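Ethylbenzene dehydrogenase beta-subunit (Aromatoleum aromaticum, PDB 2IVF) is an electron-transfer-type iron-sulfur subunit that holds three Fe4S4 clusters and one Fe3S4 cluster and probably relays electrons within a three-chain enzyme. Local coordinates at residues 52-57 against 233-238; 60-65 against 129-134; 156-161 against 191-196; 211-216 against 222-227. All coordinates share one frame; numbering follows the deposited sequence.

Contact 1 lies about 5 Å from the centre of the chain. It joins the turn entering strand 55-59 to the start of strand 235-239; within this chain these are outermost strands of two sheets. The other three are nested along the chain inside the loop it closes, in the order contact 2, contact 3, contact 4. Contacts 1 and 4 have centres 10 Å apart and share the cluster of chain U. Contact 3 serves another cluster, with its centre about 20 Å from both. Contact 2 holds no cluster; it touches contact 1 chiefly through Tyr-64. Contact 1 lies between the clusters of chains T and U, and contacts 3 and 4 supply cysteine ligands, consistent with an electron relay.

Contact 1: residues 52-57 against 233-238. With SF4 (iron/sulfur cluster), chain U; SF4 (iron/sulfur cluster), chain T.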
# COMPACT_ATOMS: atom_id res chain seq x y z
N ARG B 52 4.64 -18.29 -1.95
CA ARG B 52 3.98 -17.42 -0.97
C ARG B 52 3.36 -18.31 0.06
O ARG B 52 2.16 -18.62 0.03
CB ARG B 52 2.93 -16.51 -1.64
CG ARG B 52 3.54 -15.36 -2.39
CD ARG B 52 3.88 -15.76 -3.82
NE ARG B 52 4.43 -14.63 -4.58
CZ ARG B 52 4.72 -14.70 -5.86
NH1 ARG B 52 4.57 -15.83 -6.52
NH2 ARG B 52 5.19 -13.64 -6.50
N TRP B 53 4.21 -18.77 0.97
CA TRP B 53 3.78 -19.70 2.02
C TRP B 53 2.66 -19.04 2.79
O TRP B 53 1.68 -19.69 3.10
CB TRP B 53 4.90 -20.05 2.96
CG TRP B 53 6.05 -20.78 2.39
CD1 TRP B 53 6.14 -21.43 1.18
CD2 TRP B 53 7.29 -21.04 3.07
NE1 TRP B 53 7.34 -22.04 1.08
CE2 TRP B 53 8.07 -21.84 2.22
CE3 TRP B 53 7.80 -20.69 4.33
CZ2 TRP B 53 9.35 -22.24 2.55
CZ3 TRP B 53 9.03 -21.11 4.68
CH2 TRP B 53 9.81 -21.90 3.79
N ASN B 54 2.78 -17.74 3.07
CA ASN B 54 1.65 -16.97 3.50
C ASN B 54 1.18 -16.25 2.27
O ASN B 54 1.95 -15.55 1.59
CB ASN B 54 2.00 -15.92 4.56
CG ASN B 54 0.79 -15.10 4.93
OD1 ASN B 54 0.20 -15.32 5.97
ND2 ASN B 54 0.37 -14.18 4.04
N ASN B 55 -0.08 -16.51 1.92
CA ASN B 55 -0.65 -15.90 0.75
C ASN B 55 -1.96 -15.20 1.08
O ASN B 55 -2.70 -15.64 1.96
CB ASN B 55 -0.85 -16.92 -0.38
CG ASN B 55 -1.54 -18.14 0.06
OD1 ASN B 55 -0.88 -19.12 0.50
ND2 ASN B 55 -2.83 -18.17 -0.10
N VAL B 56 -2.23 -14.13 0.37
CA VAL B 56 -3.49 -13.39 0.58
C VAL B 56 -4.11 -13.03 -0.73
O VAL B 56 -3.46 -12.42 -1.57
CB VAL B 56 -3.32 -12.11 1.40
CG1 VAL B 56 -4.67 -11.56 1.72
CG2 VAL B 56 -2.52 -12.33 2.69
N THR B 57 -5.34 -13.47 -0.96
CA THR B 57 -6.01 -13.13 -2.20
C THR B 57 -7.42 -12.68 -1.92
O THR B 57 -7.94 -12.84 -0.84
CB THR B 57 -6.04 -14.34 -3.17
OG1 THR B 57 -6.67 -15.45 -2.53
CG2 THR B 57 -4.58 -14.73 -3.63
N ARG B 233 -4.37 -6.71 13.04
CA ARG B 233 -4.60 -7.37 14.32
C ARG B 233 -5.69 -8.45 14.16
O ARG B 233 -6.54 -8.66 15.02
CB ARG B 233 -4.95 -6.34 15.42
CG ARG B 233 -3.99 -5.10 15.40
CD ARG B 233 -4.42 -3.97 16.29
NE ARG B 233 -4.02 -4.06 17.71
CZ ARG B 233 -4.76 -4.59 18.70
NH1 ARG B 233 -5.99 -5.06 18.50
NH2 ARG B 233 -4.29 -4.57 19.92
N VAL B 234 -5.55 -9.17 13.05
CA VAL B 234 -6.48 -10.18 12.55
C VAL B 234 -6.18 -11.55 13.10
O VAL B 234 -7.03 -12.44 13.10
CB VAL B 234 -6.25 -10.16 11.02
CG1 VAL B 234 -6.65 -11.40 10.32
CG2 VAL B 234 -6.77 -8.85 10.48
N ARG B 235 -4.93 -11.74 13.52
CA ARG B 235 -4.36 -13.04 13.71
C ARG B 235 -4.22 -13.37 15.19
O ARG B 235 -3.75 -12.56 15.96
CB ARG B 235 -2.96 -13.05 13.13
CG ARG B 235 -2.81 -12.71 11.66
CD ARG B 235 -3.37 -13.76 10.84
NE ARG B 235 -3.00 -13.56 9.45
CZ ARG B 235 -2.11 -14.29 8.77
NH1 ARG B 235 -1.44 -15.28 9.33
NH2 ARG B 235 -1.90 -14.02 7.50
N ALA B 236 -4.62 -14.56 15.59
CA ALA B 236 -4.27 -15.07 16.89
C ALA B 236 -3.58 -16.41 16.72
O ALA B 236 -3.77 -17.12 15.73
CB ALA B 236 -5.54 -15.20 17.80
N PHE B 237 -2.79 -16.76 17.73
CA PHE B 237 -1.88 -17.86 17.59
C PHE B 237 -1.74 -18.53 18.95
O PHE B 237 -1.73 -17.86 19.98
CB PHE B 237 -0.49 -17.35 17.18
CG PHE B 237 0.52 -18.45 16.98
CD1 PHE B 237 0.32 -19.42 16.03
CD2 PHE B 237 1.70 -18.51 17.73
CE1 PHE B 237 1.27 -20.44 15.84
CE2 PHE B 237 2.65 -19.50 17.53
CZ PHE B 237 2.44 -20.47 16.60
N GLY B 238 -1.59 -19.84 18.93
CA GLY B 238 -1.29 -20.54 20.16
C GLY B 238 -1.59 -22.00 20.06
O GLY B 238 -1.91 -22.48 18.99
FE1 SF4 U . 4.41 -20.13 7.83
FE2 SF4 U . 5.62 -18.14 6.63
FE3 SF4 U . 3.66 -17.63 8.39
FE4 SF4 U . 6.03 -18.48 9.33
S1 SF4 U . 5.62 -16.49 8.27
S2 SF4 U . 4.00 -19.32 9.92
S3 SF4 U . 6.70 -19.91 7.62
S4 SF4 U . 3.47 -18.71 6.32
FE1 SF4 T . -4.93 -9.41 6.33
FE2 SF4 T . -2.33 -10.26 6.17
FE3 SF4 T . -3.28 -9.03 8.37
FE4 SF4 T . -2.88 -7.52 6.16
S1 SF4 T . -1.29 -8.60 7.33
S2 SF4 T . -4.70 -7.48 7.56
S3 SF4 T . -3.47 -9.06 4.58
S4 SF4 T . -3.97 -11.08 7.53
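Asn-54 and Arg-235 come from opposite directions and meet between two Fe4S4 clusters of this ferredoxin-like subunit, the amide oxygen at the edge of the guanidinium. Arg-235 NH2 donates to Asn-54 OD1 over 2.9 Å, with a nearly straight N-H...O angle of 170°. The donor lies in the carbonyl plane and uses a lone pair of OD1. Amide and guanidinium are close to coplanar, 14° apart. Asn-54 reaches across with CG anti to its backbone N (chi1 178°). Arg-235 also turns its guanidinium edge to the cluster of chain T, NE 3.3 Å from S4. Its positive charge may therefore influence the potential of that cluster. On the other side of the bond, Asn-54 N is 3.5 Å from S4 of the cluster of chain U.

Val-56 and Val-234 both put methyl groups against the cluster of chain T. In the next shell, Asn-227 OD1 takes a hydrogen bond from Arg-235 NH1 and helps fix the guanidinium. The strands behind belong to different sheets: 55-59 pairs with 141-149, and 235-239 with 19-24. Trp-53 meets the cluster of chain U with the edge of its indole, CE3 lying 3.6 Å from S3.

Contact 2: residues 60-65 against 129-134; sequences PGKGYP and NWDEDQ
Asp-131 meets Gly-61 and Lys-62 with its carboxylate. Its CB points toward the 60-65 loop. With chi1 at 61°, CG stands between the backbone N and the carbonyl carbon, and the carboxylate is carried up to the opposite backbone. From there the two oxygens part company. OD2 accepts the backbone N-H of Lys-62 on its syn lone pair. The distance from Lys-62 N to Asp-131 OD2 is 2.7 Å, and the N-H...O angle is 169°. The same oxygen lies 3.3 Å from Gly-61 CA and 3.7 Å from Lys-62 CB. The extended Lys-62 side chain then leads away, and its charged end does not contact the carboxylate.

Asp-131 is the third residue of a type I beta turn, Asn-129 to Glu-132, closed by Glu-132 N to Asn-129 O. The turn sits in the loop before strand 136-138. The 60-65 loop, which follows strand 55-59, has cis peptides before Pro-60 and Pro-65.

OD1 works through water. Water 2 links it to Gly-63 N, and water 4 bridges it to Gly-63 O. Separately, water 1 donates to both Pro-60 O and Asp-131 O. The turn also borders the alpha-subunit, where Glu-132 OE2 and Asp-133 OD1 form salt bridges to Arg-851 of that chain. Water 3 joins Gly-63 O to Asn-129 N, donating to the carbonyl and accepting from the amide.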
# COMPACT_ATOMS: atom_id res chain seq x y z
N PRO B 60 -14.66 -13.71 -3.55
CA PRO B 60 -14.40 -14.74 -4.59
C PRO B 60 -13.20 -14.40 -5.44
O PRO B 60 -12.95 -13.20 -5.75
CB PRO B 60 -15.63 -14.64 -5.51
CG PRO B 60 -16.67 -14.07 -4.68
CD PRO B 60 -16.08 -13.36 -3.53
N GLY B 61 -12.49 -15.45 -5.83
CA GLY B 61 -11.33 -15.30 -6.72
C GLY B 61 -10.80 -16.69 -7.03
O GLY B 61 -11.38 -17.69 -6.59
N LYS B 62 -9.72 -16.75 -7.78
CA LYS B 62 -9.12 -18.04 -8.15
C LYS B 62 -8.22 -18.59 -7.03
O LYS B 62 -7.88 -19.77 -7.02
CB LYS B 62 -8.35 -17.92 -9.47
CG LYS B 62 -9.28 -17.65 -10.66
CD LYS B 62 -8.56 -17.66 -11.95
CE LYS B 62 -9.44 -17.20 -13.11
NZ LYS B 62 -8.57 -17.33 -14.32
N GLY B 63 -7.90 -17.74 -6.05
CA GLY B 63 -7.09 -18.13 -4.93
C GLY B 63 -5.64 -18.33 -5.33
O GLY B 63 -5.16 -17.82 -6.35
N TYR B 64 -4.94 -19.03 -4.46
CA TYR B 64 -3.52 -19.21 -4.59
C TYR B 64 -3.14 -20.59 -4.10
O TYR B 64 -3.51 -20.94 -3.02
CB TYR B 64 -2.75 -18.18 -3.77
CG TYR B 64 -1.25 -18.42 -3.88
CD1 TYR B 64 -0.55 -17.97 -4.96
CD2 TYR B 64 -0.58 -19.20 -2.96
CE1 TYR B 64 0.79 -18.18 -5.09
CE2 TYR B 64 0.76 -19.43 -3.08
CZ TYR B 64 1.45 -18.94 -4.15
OH TYR B 64 2.81 -19.20 -4.27
N PRO B 65 -2.43 -21.38 -4.90
CA PRO B 65 -2.19 -21.14 -6.29
C PRO B 65 -3.51 -21.05 -7.02
O PRO B 65 -4.56 -21.46 -6.49
CB PRO B 65 -1.43 -22.38 -6.76
CG PRO B 65 -0.85 -22.94 -5.52
CD PRO B 65 -1.75 -22.60 -4.41
N ASN B 129 -1.90 -12.85 -6.89
CA ASN B 129 -2.84 -11.80 -6.53
C ASN B 129 -3.31 -10.99 -7.74
O ASN B 129 -3.65 -9.82 -7.64
CB ASN B 129 -2.21 -10.88 -5.47
CG ASN B 129 -3.24 -10.07 -4.73
OD1 ASN B 129 -4.39 -10.51 -4.61
ND2 ASN B 129 -2.88 -8.87 -4.27
N TRP B 130 -3.36 -11.66 -8.88
CA TRP B 130 -3.71 -10.99 -10.16
C TRP B 130 -5.16 -10.51 -10.10
O TRP B 130 -5.50 -9.46 -10.70
CB TRP B 130 -3.55 -11.99 -11.29
CG TRP B 130 -3.74 -11.46 -12.64
CD1 TRP B 130 -4.88 -11.45 -13.36
CD2 TRP B 130 -2.72 -10.90 -13.48
NE1 TRP B 130 -4.63 -10.90 -14.59
CE2 TRP B 130 -3.32 -10.54 -14.68
CE3 TRP B 130 -1.35 -10.66 -13.30
CZ2 TRP B 130 -2.60 -9.97 -15.74
CZ3 TRP B 130 -0.65 -10.01 -14.32
CH2 TRP B 130 -1.27 -9.70 -15.53
N ASP B 131 -5.99 -11.30 -9.42
CA ASP B 131 -7.44 -11.00 -9.33
C ASP B 131 -7.82 -10.20 -8.08
O ASP B 131 -8.98 -10.20 -7.63
CB ASP B 131 -8.34 -12.23 -9.56
CG ASP B 131 -8.13 -13.36 -8.57
OD1 ASP B 131 -7.26 -13.27 -7.67
OD2 ASP B 131 -8.88 -14.34 -8.72
N GLU B 132 -6.83 -9.46 -7.61
CA GLU B 132 -6.99 -8.54 -6.52
C GLU B 132 -8.19 -7.61 -6.71
O GLU B 132 -8.35 -7.00 -7.77
CB GLU B 132 -5.71 -7.74 -6.34
CG GLU B 132 -5.65 -6.91 -5.06
CD GLU B 132 -4.32 -6.22 -4.90
OE1 GLU B 132 -3.71 -5.87 -5.93
OE2 GLU B 132 -3.93 -5.99 -3.75
N ASP B 133 -8.97 -7.49 -5.65
CA ASP B 133 -10.04 -6.47 -5.53
C ASP B 133 -11.17 -6.71 -6.52
O ASP B 133 -11.94 -5.81 -6.79
CB ASP B 133 -9.49 -5.02 -5.68
CG ASP B 133 -8.88 -4.47 -4.38
OD1 ASP B 133 -8.62 -5.26 -3.44
OD2 ASP B 133 -8.68 -3.22 -4.30
N GLN B 134 -11.30 -7.93 -7.03
CA GLN B 134 -12.29 -8.17 -8.03
C GLN B 134 -13.51 -8.80 -7.39
O GLN B 134 -14.59 -8.20 -7.41
CB GLN B 134 -11.74 -8.98 -9.20
CG GLN B 134 -10.73 -8.16 -9.98
CD GLN B 134 -9.95 -8.95 -11.00
OE1 GLN B 134 -8.74 -8.82 -11.10
NE2 GLN B 134 -10.65 -9.68 -11.82
O HOH W 1 -11.19 -11.68 -7.08
O HOH W 2 -8.31 -14.85 -5.69
O HOH W 3 -2.92 -15.73 -6.90
O HOH W 4 -5.35 -15.16 -7.18

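Contact 3: residues 156-161 against 191-196; sequences NPACLA and VEACPY. With SF4 (iron/sulfur cluster), chain S.
Cys-159 and Cys-194 reach one Fe4S4 cluster from different first torsions. The sulfur of Cys-159 lies between its backbone N and carbonyl carbon (chi1 58°), while that of Cys-194 extends opposite the backbone N (chi1 165°). Their CA atoms are only 5.1 Å apart, yet they serve different irons. Cys-159 SG binds FE2 at 2.2 Å, and Cys-194 SG binds FE1 at 2.4 Å.

Beside them the two segments pack through a pair of alanines. Ala-158 CB rests on Ala-193 O at 3.3 Å, and Ala-193 CB comes back against Ala-158 O at 3.6 Å. The two methyl groups are in apolar contact, 4.3 Å between Ala-158 CB and Ala-193 CB. Pro-195 CD also touches the Ala-158 methyl. Small side chains let helix 158-162 and the end of helix 189-193 come close. Aromatic side chains of another chain pack on Ala-158 and Ala-193.

This is the ferredoxin pattern, in which a Cys-Pro pair gives a ligand to a cluster bound mainly by a distant cysteine motif. Cys-151 and Cys-154 of the same pocket probably complete the site. Pro-157 is the N-cap of helix 158-162, and Ala-158 N is 3.5 Å from S4 of the cluster. Tyr-196 lies on another part of it, with CD2 3.6 Å from S2.

The helix start, with Ala-158 N near a sulfide, would probably stabilise negative charge on the cluster.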
# COMPACT_ATOMS: atom_id res chain seq x y z
N ASN B 156 -4.67 -34.58 9.92
CA ASN B 156 -4.56 -35.73 9.04
C ASN B 156 -3.98 -35.30 7.70
O ASN B 156 -4.71 -35.24 6.71
CB ASN B 156 -5.90 -36.38 8.86
CG ASN B 156 -5.84 -37.57 7.93
OD1 ASN B 156 -4.88 -38.34 7.99
ND2 ASN B 156 -6.83 -37.70 7.02
N PRO B 157 -2.68 -34.95 7.68
CA PRO B 157 -2.08 -34.31 6.51
C PRO B 157 -1.99 -35.23 5.31
O PRO B 157 -1.49 -36.37 5.43
CB PRO B 157 -0.70 -33.85 6.99
CG PRO B 157 -0.45 -34.52 8.26
CD PRO B 157 -1.74 -35.11 8.79
N ALA B 158 -2.50 -34.77 4.19
CA ALA B 158 -2.53 -35.58 2.98
C ALA B 158 -1.14 -35.62 2.36
O ALA B 158 -0.75 -36.63 1.81
CB ALA B 158 -3.54 -35.07 2.02
N CYS B 159 -0.41 -34.54 2.50
CA CYS B 159 0.96 -34.43 2.01
C CYS B 159 1.83 -35.53 2.58
O CYS B 159 2.54 -36.23 1.86
CB CYS B 159 1.48 -33.06 2.39
SG CYS B 159 1.47 -32.65 4.17
N LEU B 160 1.78 -35.69 3.89
CA LEU B 160 2.54 -36.73 4.59
C LEU B 160 2.24 -38.13 4.09
O LEU B 160 3.15 -38.96 3.90
CB LEU B 160 2.25 -36.63 6.07
CG LEU B 160 3.01 -37.51 7.07
CD1 LEU B 160 2.94 -36.77 8.45
CD2 LEU B 160 2.44 -38.88 7.19
N ALA B 161 0.95 -38.40 3.90
CA ALA B 161 0.44 -39.70 3.46
C ALA B 161 0.93 -40.02 2.06
O ALA B 161 1.26 -41.15 1.76
CB ALA B 161 -1.10 -39.68 3.46
N VAL B 191 2.61 -32.53 -3.21
CA VAL B 191 2.00 -31.34 -3.79
C VAL B 191 0.61 -31.63 -4.39
O VAL B 191 -0.36 -30.87 -4.17
CB VAL B 191 2.91 -30.72 -4.87
CG1 VAL B 191 2.27 -29.45 -5.41
CG2 VAL B 191 4.30 -30.41 -4.29
N GLU B 192 0.51 -32.72 -5.14
CA GLU B 192 -0.76 -33.14 -5.71
C GLU B 192 -1.78 -33.53 -4.62
O GLU B 192 -2.98 -33.29 -4.74
CB GLU B 192 -0.52 -34.35 -6.65
CG GLU B 192 0.41 -34.10 -7.84
CD GLU B 192 0.89 -35.39 -8.51
OE1 GLU B 192 0.61 -36.48 -8.01
OE2 GLU B 192 1.55 -35.28 -9.54
N ALA B 193 -1.28 -34.17 -3.57
CA ALA B 193 -2.10 -34.64 -2.46
C ALA B 193 -2.64 -33.55 -1.54
O ALA B 193 -3.69 -33.72 -0.96
CB ALA B 193 -1.30 -35.66 -1.64
N CYS B 194 -1.90 -32.48 -1.35
CA CYS B 194 -2.34 -31.42 -0.47
C CYS B 194 -3.46 -30.67 -1.18
O CYS B 194 -3.21 -30.02 -2.17
CB CYS B 194 -1.22 -30.44 -0.12
SG CYS B 194 -1.90 -28.91 0.59
N PRO B 195 -4.69 -30.74 -0.64
CA PRO B 195 -5.81 -30.15 -1.34
C PRO B 195 -5.81 -28.65 -1.21
O PRO B 195 -6.64 -28.00 -1.84
CB PRO B 195 -7.00 -30.72 -0.60
CG PRO B 195 -6.51 -30.87 0.76
CD PRO B 195 -5.10 -31.33 0.64
N TYR B 196 -4.92 -28.12 -0.38
CA TYR B 196 -4.73 -26.66 -0.28
C TYR B 196 -3.62 -26.10 -1.18
O TYR B 196 -3.38 -24.85 -1.24
CB TYR B 196 -4.42 -26.32 1.16
CG TYR B 196 -5.53 -26.69 2.08
CD1 TYR B 196 -6.61 -25.83 2.31
CD2 TYR B 196 -5.51 -27.89 2.74
CE1 TYR B 196 -7.69 -26.21 3.14
CE2 TYR B 196 -6.56 -28.28 3.60
CZ TYR B 196 -7.64 -27.43 3.81
OH TYR B 196 -8.63 -27.88 4.66
FE1 SF4 S . -1.39 -29.32 2.85
FE2 SF4 S . 0.05 -30.95 4.33
FE3 SF4 S . -2.27 -29.88 5.33
FE4 SF4 S . -0.09 -28.26 4.97
S1 SF4 S . -0.27 -30.05 6.43
S2 SF4 S . -2.26 -27.84 4.33
S3 SF4 S . 0.86 -29.21 3.14
S4 SF4 S . -2.09 -31.38 3.59

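Contact 4: residues 211-216 against 222-227; sequences CILCYP and IANACN. With SF4 (iron/sulfur cluster), chain U.
The flat amide of Asn-224 has Leu-213 CD2 above it and the cluster of chain U close to its nitrogen. Leu-213 CD2 is 3.9 Å from Asn-224 ND2, and the two side chains run at an angle to each other. The same ND2 is 3.3 Å from S2 of the cluster. With chi1 at 58°, CG of Asn-224 is held between the backbone N and the carbonyl carbon, and this brings the nitrogen edge of the amide to S2. Asn-227 ND2 makes a weak hydrogen bond to Asn-224 OD1. Tyr-215 marks the border with the alpha-subunit, where its OH bonds to the backbone of that chain.

Nearer the backbone, Cys-214 and Asn-224 touch through their CB atoms, 3.7 Å apart. Cys-214 SG, which binds FE4 at 2.3 Å, also accepts the N-H of Ala-225 over 3.4 Å at 170°. Leu-213 and Cys-214 both have positive phi, so the backbone turns in the left-handed region and wraps the cluster. Leu-213 N donates to Cys-211 SG in turn.

Cys-211, Cys-214 and Cys-226 hold FE1, FE4 and FE3 respectively. The Cys-x-x-Cys spacing followed by a later cysteine is a ferredoxin pattern; Cys-38 of the same pocket probably supplies the fourth ligand. Asn-224 stands at the N-cap position of helix 225-228, though its side chain makes no capping bond.

Backbone N-H groups pointing at cysteine sulfurs would probably disperse their negative charge and shift the cluster potential upward.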
# COMPACT_ATOMS: atom_id res chain seq x y z
N CYS B 211 5.38 -23.79 4.40
CA CYS B 211 5.34 -23.13 5.68
C CYS B 211 5.90 -24.03 6.76
O CYS B 211 5.50 -25.17 6.89
CB CYS B 211 3.92 -22.71 5.98
SG CYS B 211 3.54 -22.15 7.61
N ILE B 212 6.87 -23.49 7.49
CA ILE B 212 7.54 -24.18 8.60
C ILE B 212 7.01 -23.74 9.98
O ILE B 212 7.59 -24.02 11.03
CB ILE B 212 9.07 -24.00 8.47
CG1 ILE B 212 9.49 -22.52 8.59
CG2 ILE B 212 9.52 -24.61 7.12
CD1 ILE B 212 11.02 -22.31 8.85
N LEU B 213 5.85 -23.11 9.96
CA LEU B 213 5.30 -22.39 11.10
C LEU B 213 6.38 -21.60 11.84
O LEU B 213 6.35 -21.50 13.06
CB LEU B 213 4.51 -23.30 12.04
CG LEU B 213 3.07 -22.83 12.31
CD1 LEU B 213 2.34 -23.85 13.18
CD2 LEU B 213 3.02 -21.41 12.92
N CYS B 214 7.29 -20.97 11.08
CA CYS B 214 8.40 -20.22 11.67
C CYS B 214 9.04 -20.92 12.85
O CYS B 214 9.32 -20.27 13.85
CB CYS B 214 7.90 -18.88 12.16
SG CYS B 214 7.53 -17.71 10.86
N TYR B 215 9.28 -22.23 12.77
CA TYR B 215 9.69 -22.91 13.97
C TYR B 215 10.96 -22.34 14.60
O TYR B 215 11.10 -22.44 15.82
CB TYR B 215 9.81 -24.44 13.79
CG TYR B 215 10.89 -24.91 12.83
CD1 TYR B 215 12.22 -25.02 13.24
CD2 TYR B 215 10.58 -25.29 11.53
CE1 TYR B 215 13.21 -25.47 12.38
CE2 TYR B 215 11.60 -25.75 10.63
CZ TYR B 215 12.90 -25.83 11.08
OH TYR B 215 13.92 -26.28 10.25
N PRO B 216 11.91 -21.82 13.80
CA PRO B 216 13.08 -21.19 14.44
C PRO B 216 12.68 -20.05 15.42
O PRO B 216 13.33 -19.81 16.45
CB PRO B 216 13.83 -20.61 13.24
CG PRO B 216 13.50 -21.56 12.15
CD PRO B 216 12.04 -21.73 12.33
N ILE B 222 8.96 -16.77 20.12
CA ILE B 222 8.67 -15.62 19.24
C ILE B 222 7.54 -16.05 18.29
O ILE B 222 7.64 -17.08 17.64
CB ILE B 222 9.86 -15.21 18.36
CG1 ILE B 222 11.13 -14.95 19.20
CG2 ILE B 222 9.50 -13.97 17.54
CD1 ILE B 222 12.40 -14.81 18.32
N ALA B 223 6.46 -15.28 18.24
CA ALA B 223 5.31 -15.61 17.39
C ALA B 223 5.76 -15.71 15.93
O ALA B 223 6.71 -15.04 15.52
CB ALA B 223 4.23 -14.52 17.57
N ASN B 224 5.08 -16.54 15.15
CA ASN B 224 5.36 -16.62 13.72
C ASN B 224 5.11 -15.29 13.06
O ASN B 224 4.25 -14.54 13.48
CB ASN B 224 4.54 -17.72 13.10
CG ASN B 224 3.06 -17.53 13.31
OD1 ASN B 224 2.62 -17.32 14.42
ND2 ASN B 224 2.28 -17.66 12.23
N ALA B 225 5.87 -15.01 12.01
CA ALA B 225 5.98 -13.65 11.47
C ALA B 225 4.66 -13.17 10.84
O ALA B 225 4.29 -11.97 10.92
CB ALA B 225 7.13 -13.61 10.44
N CYS B 226 3.97 -14.06 10.15
CA CYS B 226 2.74 -13.64 9.45
C CYS B 226 1.63 -13.27 10.41
O CYS B 226 0.77 -12.45 10.09
CB CYS B 226 2.33 -14.69 8.41
SG CYS B 226 1.98 -16.28 9.16
N ASN B 227 1.64 -13.91 11.59
CA ASN B 227 0.76 -13.55 12.66
C ASN B 227 1.21 -12.29 13.40
O ASN B 227 0.41 -11.43 13.68
CB ASN B 227 0.64 -14.71 13.63
CG ASN B 227 -0.24 -15.81 13.12
OD1 ASN B 227 -1.04 -15.61 12.18
ND2 ASN B 227 -0.15 -16.97 13.78
FE1 SF4 U . 4.41 -20.13 7.83
FE2 SF4 U . 5.62 -18.14 6.63
FE3 SF4 U . 3.66 -17.63 8.39
FE4 SF4 U . 6.03 -18.48 9.33
S1 SF4 U . 5.62 -16.49 8.27
S2 SF4 U . 4.00 -19.32 9.92
S3 SF4 U . 6.70 -19.91 7.62
S4 SF4 U . 3.47 -18.71 6.32